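Long-range contacts in Thiol:disulfide interchange protein (Klebsiella pneumoniae, PDB 6DXN), which probably exchanges thiols and disulfides in periplasmic proteins, as a thioredoxin-fold oxidoreductase of the DsbA subfamily: residues A[10-15]-A[159-164]; A[15-20]-A[145-150]; A[78-83]-A[125-130]; A[35-40]-A[93-98]; A[47-52]-A[179-184]. One frame throughout, in Å; residues are numbered along the deposited sequence.

Contact 1 of 5, residues A[10-15]-A[159-164]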
# COMPACT_ATOMS: atom_id res chain seq x y z
N LYS A 10 4.40 -0.98 22.29
CA LYS A 10 5.75 -1.17 21.75
C LYS A 10 5.71 -1.47 20.24
O LYS A 10 6.33 -0.77 19.45
CB LYS A 10 6.45 -2.34 22.46
CG LYS A 10 7.85 -2.69 21.97
CD LYS A 10 8.34 -4.00 22.57
CE LYS A 10 9.71 -4.43 22.10
NZ LYS A 10 10.78 -3.52 22.59
N ASN A 11 4.96 -2.52 19.88
CA ASN A 11 4.89 -3.06 18.52
C ASN A 11 3.68 -2.54 17.73
O ASN A 11 3.68 -2.61 16.50
CB ASN A 11 4.87 -4.60 18.56
CG ASN A 11 6.14 -5.19 19.13
OD1 ASN A 11 6.10 -5.89 20.15
ND2 ASN A 11 7.28 -4.87 18.52
N PHE A 12 2.66 -2.04 18.43
CA PHE A 12 1.47 -1.58 17.74
C PHE A 12 0.58 -0.78 18.70
O PHE A 12 0.67 -0.95 19.92
CB PHE A 12 0.69 -2.78 17.18
CG PHE A 12 0.27 -3.77 18.24
CD1 PHE A 12 1.10 -4.82 18.59
CD2 PHE A 12 -0.94 -3.62 18.91
CE1 PHE A 12 0.72 -5.72 19.58
CE2 PHE A 12 -1.31 -4.52 19.90
CZ PHE A 12 -0.48 -5.56 20.23
N THR A 13 -0.27 0.08 18.13
CA THR A 13 -1.22 0.89 18.88
C THR A 13 -2.64 0.50 18.47
O THR A 13 -2.91 0.19 17.30
CB THR A 13 -0.94 2.39 18.68
OG1 THR A 13 -0.95 2.66 17.28
CG2 THR A 13 0.39 2.82 19.26
N VAL A 14 -3.55 0.50 19.45
CA VAL A 14 -4.95 0.16 19.25
C VAL A 14 -5.68 1.44 18.83
O VAL A 14 -6.02 2.27 19.66
CB VAL A 14 -5.55 -0.47 20.52
CG1 VAL A 14 -7.05 -0.71 20.39
CG2 VAL A 14 -4.84 -1.77 20.88
N ILE A 15 -5.90 1.58 17.51
CA ILE A 15 -6.59 2.71 16.89
C ILE A 15 -8.10 2.52 17.02
O ILE A 15 -8.57 1.41 17.29
CB ILE A 15 -6.17 2.85 15.41
CG1 ILE A 15 -4.65 2.96 15.23
CG2 ILE A 15 -6.89 4.00 14.73
CD1 ILE A 15 -4.04 4.21 15.83
N GLY A 159 -8.54 -2.89 10.98
CA GLY A 159 -8.89 -1.48 11.16
C GLY A 159 -8.78 -1.00 12.59
O GLY A 159 -9.31 0.06 12.91
N LYS A 160 -8.05 -1.74 13.44
CA LYS A 160 -7.95 -1.43 14.87
C LYS A 160 -6.50 -1.40 15.37
O LYS A 160 -6.23 -0.74 16.37
CB LYS A 160 -8.74 -2.48 15.66
CG LYS A 160 -8.92 -2.18 17.14
CD LYS A 160 -9.73 -3.25 17.87
CE LYS A 160 -10.04 -2.89 19.30
NZ LYS A 160 -10.99 -1.76 19.40
N TYR A 161 -5.59 -2.11 14.70
CA TYR A 161 -4.20 -2.17 15.15
C TYR A 161 -3.25 -1.58 14.10
O TYR A 161 -3.13 -2.12 12.99
CB TYR A 161 -3.83 -3.63 15.48
CG TYR A 161 -4.82 -4.32 16.38
CD1 TYR A 161 -4.89 -4.02 17.73
CD2 TYR A 161 -5.70 -5.27 15.89
CE1 TYR A 161 -5.80 -4.65 18.56
CE2 TYR A 161 -6.61 -5.91 16.70
CZ TYR A 161 -6.67 -5.60 18.05
OH TYR A 161 -7.57 -6.23 18.86
N HIS A 162 -2.59 -0.47 14.46
CA HIS A 162 -1.59 0.21 13.64
C HIS A 162 -0.19 -0.22 14.10
O HIS A 162 0.20 -0.00 15.26
CB HIS A 162 -1.79 1.73 13.70
CG HIS A 162 -0.67 2.51 13.09
ND1 HIS A 162 0.28 3.16 13.85
CD2 HIS A 162 -0.32 2.69 11.80
CE1 HIS A 162 1.15 3.74 13.05
NE2 HIS A 162 0.81 3.46 11.79
N ILE A 163 0.56 -0.84 13.18
CA ILE A 163 1.89 -1.38 13.44
C ILE A 163 2.92 -0.26 13.64
O ILE A 163 2.88 0.74 12.97
CB ILE A 163 2.29 -2.31 12.28
CG1 ILE A 163 1.52 -3.64 12.35
CG2 ILE A 163 3.81 -2.52 12.24
CD1 ILE A 163 1.77 -4.58 11.19
N ASN A 164 3.84 -0.48 14.59
CA ASN A 164 4.95 0.44 14.85
C ASN A 164 6.17 -0.11 14.11
O ASN A 164 6.92 -0.96 14.66
CB ASN A 164 5.22 0.64 16.34
CG ASN A 164 6.38 1.58 16.60
OD1 ASN A 164 7.04 2.04 15.67
ND2 ASN A 164 6.65 1.87 17.87
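Phe12 tucks its ring between its own backbone N and carbonyl carbon (chi1 59°), and Tyr161 swings its ring beside the backbone N (chi1 -50°), which lays the two side chains alongside each other on one face of the sheet, Phe12 CD2 4.1 Å from Tyr161 CD1. Val14 joins them there, its CG2 meeting the edge of the phenol ring at Tyr161 CE1 (3.8 Å), and Lys190 makes a cation-pi contact with the same ring. Between these residues lies the hydrogen-bonded antiparallel pair of Thr13 and His162, closed by two nearly straight bonds: Thr13 N to His162 O and His162 N to Thr13 O, both 2.9 Å. On their face, Thr13 OG1 sits at the edge of the imidazole, 3.7 Å from His162 ND1, and Ile15 CG1 leans on His162 CB at 3.5 Å. Beyond the strands, Asn164 N binds Asn11 O from above the carbonyl plane, and Ile15 N closes on Lys160 O at 2.6 Å with a bent angle of 134°. Lys160 and Tyr161 form a classic beta bulge against strand 154-157. Strand 161-163 lies between 154-157 and the edge strand 12-14, with Ile163 packed on helix 173-188.

Contact 2 of 5, residues A[15-20]-A[145-150]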
# COMPACT_ATOMS: atom_id res chain seq x y z
N ILE A 15 -5.90 1.58 17.51
CA ILE A 15 -6.59 2.71 16.89
C ILE A 15 -8.10 2.52 17.02
O ILE A 15 -8.57 1.41 17.29
CB ILE A 15 -6.17 2.85 15.41
CG1 ILE A 15 -4.65 2.96 15.23
CG2 ILE A 15 -6.89 4.00 14.73
CD1 ILE A 15 -4.04 4.21 15.83
N HIS A 16 -8.85 3.61 16.83
CA HIS A 16 -10.31 3.60 16.86
C HIS A 16 -10.84 4.21 15.56
O HIS A 16 -10.66 5.40 15.31
CB HIS A 16 -10.86 4.35 18.07
CG HIS A 16 -12.35 4.37 18.12
ND1 HIS A 16 -13.10 5.36 17.52
CD2 HIS A 16 -13.24 3.50 18.66
CE1 HIS A 16 -14.38 5.12 17.71
NE2 HIS A 16 -14.49 3.98 18.41
N SER A 17 -11.50 3.37 14.75
CA SER A 17 -12.08 3.79 13.49
C SER A 17 -13.61 3.64 13.56
O SER A 17 -14.13 2.91 14.40
CB SER A 17 -11.51 3.01 12.34
OG SER A 17 -12.09 3.41 11.10
N THR A 18 -14.30 4.35 12.66
CA THR A 18 -15.76 4.31 12.57
C THR A 18 -16.15 3.47 11.35
O THR A 18 -17.31 3.09 11.20
CB THR A 18 -16.34 5.73 12.53
OG1 THR A 18 -17.76 5.63 12.67
CG2 THR A 18 -16.01 6.50 11.27
N VAL A 19 -15.16 3.19 10.49
CA VAL A 19 -15.34 2.41 9.26
C VAL A 19 -16.05 1.09 9.60
O VAL A 19 -15.61 0.33 10.46
CB VAL A 19 -13.98 2.16 8.56
CG1 VAL A 19 -14.11 1.24 7.36
CG2 VAL A 19 -13.31 3.46 8.16
N LYS A 20 -17.16 0.84 8.89
CA LYS A 20 -17.97 -0.35 9.13
C LYS A 20 -17.20 -1.61 8.71
O LYS A 20 -17.03 -2.52 9.51
CB LYS A 20 -19.31 -0.21 8.39
CG LYS A 20 -20.37 -1.24 8.76
CD LYS A 20 -21.68 -1.02 8.04
CE LYS A 20 -22.78 -1.99 8.43
NZ LYS A 20 -23.15 -1.85 9.86
N GLU A 145 -8.68 9.32 5.49
CA GLU A 145 -9.33 10.24 6.43
C GLU A 145 -9.86 9.46 7.64
O GLU A 145 -9.43 9.70 8.77
CB GLU A 145 -10.40 11.05 5.69
CG GLU A 145 -11.20 12.00 6.57
CD GLU A 145 -12.43 11.41 7.22
OE1 GLU A 145 -13.24 10.77 6.51
OE2 GLU A 145 -12.59 11.58 8.45
N LYS A 146 -10.75 8.50 7.41
CA LYS A 146 -11.39 7.74 8.52
C LYS A 146 -10.34 7.09 9.44
O LYS A 146 -10.43 7.21 10.66
CB LYS A 146 -12.38 6.71 7.98
CG LYS A 146 -13.61 7.30 7.29
CD LYS A 146 -14.43 8.22 8.17
CE LYS A 146 -15.73 8.66 7.52
NZ LYS A 146 -15.50 9.36 6.24
N MSE A 147 -9.34 6.42 8.85
CA MSE A 147 -8.30 5.74 9.64
C MSE A 147 -7.29 6.70 10.27
O MSE A 147 -6.49 6.28 11.11
CB MSE A 147 -7.63 4.67 8.79
CG MSE A 147 -8.69 3.69 8.29
SE MSE A 147 -7.99 1.85 8.24
CE MSE A 147 -8.77 1.33 6.52
N LYS A 148 -7.33 7.97 9.86
CA LYS A 148 -6.48 9.04 10.41
C LYS A 148 -5.00 8.75 10.14
O LYS A 148 -4.16 8.83 11.03
CB LYS A 148 -6.77 9.20 11.91
CG LYS A 148 -8.24 9.41 12.26
CD LYS A 148 -8.57 9.35 13.74
CE LYS A 148 -7.95 10.47 14.55
NZ LYS A 148 -8.38 10.43 15.97
N VAL A 149 -4.69 8.41 8.88
CA VAL A 149 -3.32 8.10 8.47
C VAL A 149 -2.47 9.38 8.57
O VAL A 149 -2.92 10.45 8.20
CB VAL A 149 -3.30 7.50 7.06
CG1 VAL A 149 -1.90 7.09 6.63
CG2 VAL A 149 -4.25 6.31 6.95
N HIS A 150 -1.23 9.24 9.06
CA HIS A 150 -0.34 10.39 9.26
C HIS A 150 1.09 10.10 8.78
O HIS A 150 1.99 10.93 8.98
CB HIS A 150 -0.34 10.79 10.75
CG HIS A 150 0.04 9.68 11.67
ND1 HIS A 150 -0.90 8.82 12.20
CD2 HIS A 150 1.24 9.28 12.15
CE1 HIS A 150 -0.29 7.94 12.97
NE2 HIS A 150 1.02 8.20 12.95
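Ser17 and Met147 bring their CA atoms to 5.7 Å where the irregular segment 15-20 passes the C-terminal end of helix 131-146, and Lys148, with a phi of 63°, turns the chain out of that helix in a Schellman motif, its N bonded to Glu145 O at 2.9 Å. Lys146 carries most of the side-chain contact. Its aliphatic chain runs obliquely across Val19, with Val19 CG2 pressed tightly on Lys146 CB at 3.4 Å, and farther along Lys146 CD lies 3.9 Å from Thr18 CG2. A bend at chi2 (-58°) carries the ammonium away from the loop, where Lys146 NZ makes a salt bridge of 2.7 Å to Glu145 OE1 and a further hydrogen bond to Asn142. The CB of Ser17 points at the helix end, but its OG is used within the loop: it accepts from Val19 N at 3.1 Å, an ST turn consistent with the bend of the loop here, and stands only in loose contact, 4.2 Å, with Lys146 O. Ile15 CG2 and Met147 O are similarly distant, at 4.3 Å. The loop leads from strand 12-14 towards strand 25-29; Met147, a selenomethionine, packs on Val26 and Phe28 of that strand, while Ile15 rests on Tyr156 of strand 154-157.

Contact 3 of 5, residues A[78-83]-A[125-130]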
# COMPACT_ATOMS: atom_id res chain seq x y z
N TRP A 78 -3.12 3.79 -9.66
CA TRP A 78 -3.05 2.53 -8.89
C TRP A 78 -4.38 1.76 -9.04
O TRP A 78 -4.40 0.53 -9.20
CB TRP A 78 -2.65 2.84 -7.44
CG TRP A 78 -2.32 1.65 -6.59
CD1 TRP A 78 -2.90 1.32 -5.40
CD2 TRP A 78 -1.36 0.62 -6.87
NE1 TRP A 78 -2.35 0.17 -4.91
CE2 TRP A 78 -1.41 -0.29 -5.79
CE3 TRP A 78 -0.46 0.37 -7.91
CZ2 TRP A 78 -0.60 -1.42 -5.72
CZ3 TRP A 78 0.32 -0.76 -7.86
CH2 TRP A 78 0.26 -1.64 -6.77
N ALA A 79 -5.49 2.51 -9.01
CA ALA A 79 -6.84 1.95 -9.14
C ALA A 79 -7.00 1.30 -10.52
O ALA A 79 -7.52 0.18 -10.63
CB ALA A 79 -7.87 3.02 -8.90
N VAL A 80 -6.55 2.00 -11.57
CA VAL A 80 -6.60 1.47 -12.93
C VAL A 80 -5.68 0.25 -13.01
O VAL A 80 -6.02 -0.75 -13.65
CB VAL A 80 -6.20 2.51 -14.00
CG1 VAL A 80 -5.93 1.87 -15.35
CG2 VAL A 80 -7.23 3.61 -14.15
N ALA A 81 -4.51 0.36 -12.36
CA ALA A 81 -3.48 -0.70 -12.34
C ALA A 81 -4.05 -2.04 -11.85
O ALA A 81 -3.72 -3.10 -12.40
CB ALA A 81 -2.33 -0.26 -11.46
N GLN A 82 -4.89 -1.97 -10.81
CA GLN A 82 -5.49 -3.16 -10.17
C GLN A 82 -6.70 -3.66 -10.98
O GLN A 82 -6.96 -4.85 -11.03
CB GLN A 82 -5.90 -2.83 -8.74
CG GLN A 82 -4.71 -2.45 -7.86
CD GLN A 82 -5.12 -1.82 -6.56
OE1 GLN A 82 -4.60 -0.78 -6.18
NE2 GLN A 82 -6.07 -2.44 -5.87
N TYR A 83 -7.42 -2.72 -11.60
CA TYR A 83 -8.58 -3.05 -12.44
C TYR A 83 -8.09 -3.78 -13.70
O TYR A 83 -8.71 -4.74 -14.15
CB TYR A 83 -9.37 -1.79 -12.79
CG TYR A 83 -10.43 -1.99 -13.85
CD1 TYR A 83 -11.68 -2.49 -13.53
CD2 TYR A 83 -10.18 -1.68 -15.18
CE1 TYR A 83 -12.65 -2.68 -14.49
CE2 TYR A 83 -11.14 -1.86 -16.16
CZ TYR A 83 -12.39 -2.36 -15.81
OH TYR A 83 -13.34 -2.54 -16.78
N ALA A 125 -7.88 6.11 -20.65
CA ALA A 125 -8.93 7.10 -20.47
C ALA A 125 -10.26 6.38 -20.20
O ALA A 125 -11.06 6.82 -19.36
CB ALA A 125 -9.01 7.99 -21.69
N GLU A 126 -10.49 5.27 -20.91
CA GLU A 126 -11.71 4.47 -20.75
C GLU A 126 -11.78 3.92 -19.32
O GLU A 126 -12.85 3.93 -18.70
CB GLU A 126 -11.75 3.35 -21.79
CG GLU A 126 -11.98 3.84 -23.22
CD GLU A 126 -11.84 2.77 -24.29
OE1 GLU A 126 -11.57 1.60 -23.93
OE2 GLU A 126 -12.00 3.10 -25.48
N MSE A 127 -10.64 3.45 -18.80
CA MSE A 127 -10.57 2.89 -17.44
C MSE A 127 -10.74 3.95 -16.39
O MSE A 127 -11.38 3.71 -15.36
CB MSE A 127 -9.27 2.09 -17.30
CG MSE A 127 -9.43 0.80 -18.12
SE MSE A 127 -7.93 -0.46 -17.92
CE MSE A 127 -6.42 0.67 -18.47
N GLN A 128 -10.19 5.15 -16.63
CA GLN A 128 -10.33 6.26 -15.69
C GLN A 128 -11.80 6.55 -15.39
O GLN A 128 -12.12 7.07 -14.31
CB GLN A 128 -9.71 7.54 -16.26
CG GLN A 128 -8.19 7.59 -16.21
CD GLN A 128 -7.68 8.79 -16.99
OE1 GLN A 128 -7.81 8.85 -18.20
NE2 GLN A 128 -7.08 9.73 -16.29
N SER A 129 -12.69 6.19 -16.33
CA SER A 129 -14.12 6.46 -16.21
C SER A 129 -14.85 5.33 -15.47
O SER A 129 -15.84 5.59 -14.79
CB SER A 129 -14.72 6.66 -17.59
OG SER A 129 -13.98 7.60 -18.34
N ASN A 130 -14.36 4.10 -15.64
CA ASN A 130 -14.95 2.87 -15.09
C ASN A 130 -15.48 3.08 -13.66
O ASN A 130 -14.82 3.67 -12.78
CB ASN A 130 -13.96 1.71 -15.20
CG ASN A 130 -14.50 0.40 -14.66
OD1 ASN A 130 -14.45 0.15 -13.45
ND2 ASN A 130 -14.96 -0.46 -15.55
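A small helix-to-helix contact, partly apolar and partly Met-aromatic, joins the end of helix 71-83, through Val80 and Tyr83, to Met127 near the end of helix 121-129 and Asn130 just after it. The axes of the two short segments approach to 9.7 Å and run almost perpendicular (99°). Met127, a selenomethionine, crosses Val80 at about a right angle, its CE pressed tightly on Val80 CG1 at 3.4 Å. Its selenium lies in the plane of the Tyr83 ring, at the edge, 5.0 Å from the centroid, while Met127 CG touches Tyr83 CE2 at 3.7 Å. Both helices belong to the all-helical part that DsbA proteins insert into the thioredoxin fold. The phenol ring of Tyr83, directed across by a CG anti to the backbone N (chi1 170°), meets the amide of Asn130 at a slant, the two planes 46° apart. Tyr83 OH and Asn130 ND2 are close, at 2.9 Å, but their angle is too poor for a hydrogen bond. The amide oxygen is used elsewhere: Asn130 is the N-cap of helix 131-146, its OD1 accepting from Val133 N and more weakly from Met132 N. Val133 in turn touches Tyr83, and Ala84 and Ile119 pack on Met127.

Contact 4 of 5, residues A[35-40]-A[93-98]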
# COMPACT_ATOMS: atom_id res chain seq x y z
N PRO A 35 10.82 4.99 2.00
CA PRO A 35 10.55 3.74 2.72
C PRO A 35 9.43 2.92 2.07
O PRO A 35 9.43 1.70 2.15
CB PRO A 35 10.18 4.19 4.13
CG PRO A 35 10.87 5.54 4.26
CD PRO A 35 10.75 6.16 2.89
N CYS A 36 8.47 3.61 1.43
CA CYS A 36 7.38 2.90 0.75
C CYS A 36 7.98 2.08 -0.40
O CYS A 36 7.56 0.97 -0.66
CB CYS A 36 6.30 3.84 0.22
SG CYS A 36 5.20 4.47 1.52
N TYR A 37 8.95 2.68 -1.08
CA TYR A 37 9.63 2.02 -2.19
C TYR A 37 10.42 0.82 -1.65
O TYR A 37 10.32 -0.29 -2.21
CB TYR A 37 10.50 3.04 -2.93
CG TYR A 37 11.23 2.54 -4.15
CD1 TYR A 37 10.75 1.50 -4.92
CD2 TYR A 37 12.35 3.21 -4.61
CE1 TYR A 37 11.40 1.08 -6.07
CE2 TYR A 37 13.02 2.81 -5.75
CZ TYR A 37 12.54 1.75 -6.49
OH TYR A 37 13.19 1.36 -7.62
N ALA A 38 11.18 1.04 -0.57
CA ALA A 38 12.02 -0.01 0.04
C ALA A 38 11.16 -1.20 0.49
O ALA A 38 11.54 -2.37 0.33
CB ALA A 38 12.83 0.57 1.19
N PHE A 39 9.97 -0.90 1.02
CA PHE A 39 9.04 -1.94 1.49
C PHE A 39 8.55 -2.82 0.32
O PHE A 39 8.29 -4.02 0.50
CB PHE A 39 7.89 -1.29 2.25
CG PHE A 39 8.18 -1.12 3.72
CD1 PHE A 39 9.38 -0.58 4.16
CD2 PHE A 39 7.23 -1.49 4.67
CE1 PHE A 39 9.64 -0.45 5.51
CE2 PHE A 39 7.49 -1.33 6.02
CZ PHE A 39 8.70 -0.81 6.44
N ALA A 40 8.46 -2.24 -0.88
CA ALA A 40 7.97 -2.97 -2.03
C ALA A 40 9.10 -3.56 -2.88
O ALA A 40 8.83 -4.50 -3.63
CB ALA A 40 7.11 -2.07 -2.87
N LEU A 93 7.62 0.50 -11.55
CA LEU A 93 7.84 1.49 -12.61
C LEU A 93 7.41 2.90 -12.15
O LEU A 93 8.00 3.90 -12.62
CB LEU A 93 7.08 1.06 -13.86
CG LEU A 93 7.44 -0.33 -14.39
CD1 LEU A 93 6.51 -0.74 -15.52
CD2 LEU A 93 8.89 -0.38 -14.85
N LEU A 94 6.43 2.98 -11.25
CA LEU A 94 5.97 4.28 -10.73
C LEU A 94 6.96 4.79 -9.68
O LEU A 94 7.25 5.98 -9.63
CB LEU A 94 4.54 4.18 -10.19
CG LEU A 94 3.44 4.03 -11.24
CD1 LEU A 94 2.13 3.62 -10.60
CD2 LEU A 94 3.27 5.32 -12.03
N PHE A 95 7.45 3.87 -8.82
CA PHE A 95 8.44 4.22 -7.83
C PHE A 95 9.72 4.70 -8.53
O PHE A 95 10.32 5.68 -8.12
CB PHE A 95 8.79 3.04 -6.92
CG PHE A 95 7.82 2.76 -5.79
CD1 PHE A 95 7.73 3.63 -4.72
CD2 PHE A 95 7.06 1.60 -5.78
CE1 PHE A 95 6.86 3.37 -3.66
CE2 PHE A 95 6.21 1.34 -4.72
CZ PHE A 95 6.10 2.23 -3.67
N GLU A 96 10.14 3.97 -9.57
CA GLU A 96 11.33 4.36 -10.34
C GLU A 96 11.07 5.72 -11.01
O GLU A 96 11.87 6.64 -10.87
CB GLU A 96 11.71 3.28 -11.36
CG GLU A 96 12.20 1.98 -10.73
CD GLU A 96 12.55 0.88 -11.72
OE1 GLU A 96 12.63 1.17 -12.94
OE2 GLU A 96 12.77 -0.27 -11.26
N GLY A 97 9.93 5.84 -11.69
CA GLY A 97 9.55 7.08 -12.41
C GLY A 97 9.52 8.31 -11.50
O GLY A 97 9.61 9.45 -11.99
N LEU A 98 9.42 8.08 -10.19
CA LEU A 98 9.32 9.18 -9.23
C LEU A 98 10.58 9.34 -8.38
O LEU A 98 10.98 10.48 -8.09
CB LEU A 98 8.10 8.93 -8.34
CG LEU A 98 6.75 9.22 -9.00
CD1 LEU A 98 5.62 8.48 -8.32
CD2 LEU A 98 6.49 10.72 -9.02
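Tyr37 and Phe95 run past one another from facing helices, their ring planes nearly parallel (13°) but offset, with centroids 5.0 Å apart, so that little ring area is stacked. Tyr37 CA sits over the face of the Phe95 ring, 3.7 Å from its centroid, in a CH-pi contact. Phe95 CB lies likewise over the Tyr37 ring, though its closeness in the model is doubtful. Cys36 CB meets Phe95 CE1 at 3.9 Å and Ala40 CB meets Phe95 CE2 at 4.0 Å, so three residues of helix 34-41 hold this ring. Tyr37, with CG anti to its N (chi1 -178°), reaches out to Glu96, where its OH touches CG. Farther out, Phe31 and Phe29 close on Phe95, and Thr152 and Pro153 on Cys36. Cys36 belongs to a CxxC motif at a helix start, as in thioredoxins, but its predicted disulfide with Cys33 is absent here. With no polar bond between the segments, CH-pi and van der Waals contacts join the helix bearing Cys36 to helix 87-99.

Contact 5 of 5, residues A[47-52]-A[179-184]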
# COMPACT_ATOMS: atom_id res chain seq x y z
N THR A 47 6.32 -8.63 -0.04
CA THR A 47 6.32 -10.06 -0.47
C THR A 47 6.32 -10.97 0.77
O THR A 47 5.60 -11.99 0.82
CB THR A 47 7.51 -10.37 -1.39
OG1 THR A 47 7.36 -9.58 -2.57
CG2 THR A 47 7.61 -11.83 -1.79
N ALA A 48 7.10 -10.59 1.78
CA ALA A 48 7.21 -11.37 3.03
C ALA A 48 5.81 -11.59 3.63
O ALA A 48 5.40 -12.72 3.93
CB ALA A 48 8.13 -10.66 3.99
N ILE A 49 5.07 -10.49 3.78
CA ILE A 49 3.71 -10.52 4.32
C ILE A 49 2.80 -11.42 3.46
O ILE A 49 2.10 -12.29 4.00
CB ILE A 49 3.16 -9.08 4.45
CG1 ILE A 49 3.94 -8.28 5.50
CG2 ILE A 49 1.67 -9.09 4.77
CD1 ILE A 49 3.61 -6.81 5.54
N ARG A 50 2.83 -11.22 2.13
CA ARG A 50 1.91 -11.98 1.20
C ARG A 50 2.18 -13.48 1.24
O ARG A 50 1.26 -14.29 1.21
CB ARG A 50 2.08 -11.55 -0.25
CG ARG A 50 1.56 -10.16 -0.57
CD ARG A 50 1.57 -9.96 -2.07
NE ARG A 50 1.30 -8.59 -2.41
CZ ARG A 50 2.24 -7.67 -2.65
NH1 ARG A 50 3.52 -8.00 -2.62
NH2 ARG A 50 1.89 -6.44 -2.91
N LYS A 51 3.47 -13.82 1.28
CA LYS A 51 3.95 -15.19 1.31
C LYS A 51 3.36 -15.95 2.51
O LYS A 51 3.24 -17.18 2.46
CB LYS A 51 5.48 -15.14 1.39
CG LYS A 51 6.21 -16.47 1.36
CD LYS A 51 7.72 -16.29 1.37
CE LYS A 51 8.20 -15.42 0.22
NZ LYS A 51 9.68 -15.29 0.21
N ARG A 52 2.96 -15.21 3.55
CA ARG A 52 2.48 -15.81 4.82
C ARG A 52 0.96 -15.70 5.02
O ARG A 52 0.44 -16.25 5.99
CB ARG A 52 3.15 -15.09 5.99
CG ARG A 52 4.67 -15.09 5.95
CD ARG A 52 5.30 -16.42 6.34
NE ARG A 52 5.05 -16.73 7.74
CZ ARG A 52 5.72 -16.18 8.75
NH1 ARG A 52 6.63 -15.25 8.52
NH2 ARG A 52 5.46 -16.55 9.99
N ASP A 179 9.92 -10.43 10.54
CA ASP A 179 9.37 -10.00 11.84
C ASP A 179 8.07 -9.22 11.61
O ASP A 179 7.13 -9.30 12.41
CB ASP A 179 10.41 -9.18 12.62
CG ASP A 179 10.22 -9.17 14.13
OD1 ASP A 179 9.61 -10.12 14.64
OD2 ASP A 179 10.72 -8.23 14.80
N MSE A 180 8.03 -8.46 10.51
CA MSE A 180 6.85 -7.68 10.17
C MSE A 180 5.72 -8.61 9.81
O MSE A 180 4.59 -8.42 10.27
CB MSE A 180 7.17 -6.72 9.03
CG MSE A 180 5.90 -6.18 8.40
SE MSE A 180 5.00 -4.91 9.59
CE MSE A 180 6.00 -3.28 9.06
N ALA A 181 6.01 -9.62 8.98
CA ALA A 181 5.00 -10.60 8.57
C ALA A 181 4.50 -11.38 9.79
O ALA A 181 3.32 -11.72 9.89
CB ALA A 181 5.55 -11.53 7.52
N ASN A 182 5.42 -11.67 10.71
CA ASN A 182 5.08 -12.39 11.95
C ASN A 182 4.12 -11.53 12.78
O ASN A 182 3.08 -12.02 13.23
CB ASN A 182 6.33 -12.79 12.74
CG ASN A 182 7.05 -13.98 12.13
OD1 ASN A 182 6.48 -14.75 11.37
ND2 ASN A 182 8.31 -14.15 12.49
N LEU A 183 4.46 -10.24 12.96
CA LEU A 183 3.62 -9.29 13.71
C LEU A 183 2.25 -9.16 13.04
O LEU A 183 1.22 -9.18 13.73
CB LEU A 183 4.31 -7.93 13.80
CG LEU A 183 3.46 -6.80 14.40
CD1 LEU A 183 2.98 -7.14 15.80
CD2 LEU A 183 4.24 -5.49 14.43
N VAL A 184 2.23 -9.02 11.71
CA VAL A 184 0.95 -8.91 10.99
C VAL A 184 0.07 -10.12 11.35
O VAL A 184 -1.10 -9.97 11.71
CB VAL A 184 1.15 -8.77 9.46
CG1 VAL A 184 -0.09 -9.18 8.67
CG2 VAL A 184 1.57 -7.37 9.08
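Asn182 OD1 is gripped by both terminal nitrogens of Arg52: NH2 lies 2.5 Å from it, a length too short to be taken at face value, and NH1 makes a weaker, bent bond of 2.9 Å. The oxygen arrives at the edge of the guanidinium, near its plane, while the amide plane stands at 82° to that group. A chi1 of -56° sets Arg52 CG beside the backbone N, 4.0 Å from Ala181 CB; the bends beyond, at chi2 and chi3, bring the guanidinium to Asn182. Ala181 is the point of nearest backbone approach: its small side chain lets its CA come within 4.4 Å of Ile49 CA, and its CB sits 3.8 Å from Ala48 O. The segment axes cross here at 45°, 8.4 Å apart. On the buried side, Ile49 CD1 touches Met180 CG at 3.7 Å and Val184 CG2 at 4.1 Å, so one isoleucine meets two residues a turn apart on the facing helix. Arg52 also touches Glu178 and Leu185. Helices 45-52 and 173-188 thus lie together on one side of the central sheet, with Ile49 and Met180 resting on Phe155 of strand 154-157, and Met180 and Val184 on Ile163 of strand 161-163.

Contacts 1, 3, 4 and 5 are partly buried, whereas contact 2 is at the surface. Contact 1 lies within the thioredoxin sheet, and contact 5, helix on helix, covers its Ile163 side. Contact 2 continues from contact 1 through Ile15 but is a small contact made mainly by aliphatic parts, where contact 1 relies on backbone bonds. Contact 4, its centre about 11 Å from the chain centre and the most central, is aromatic; it meets contact 5 through Phe39 and Met180. Contact 3 lies on the other side of the centre from contacts 1 and 5, in the helical part, where the contact is Met-aromatic and apolar, unlike the polar Arg52-Asn182 pair of contact 5.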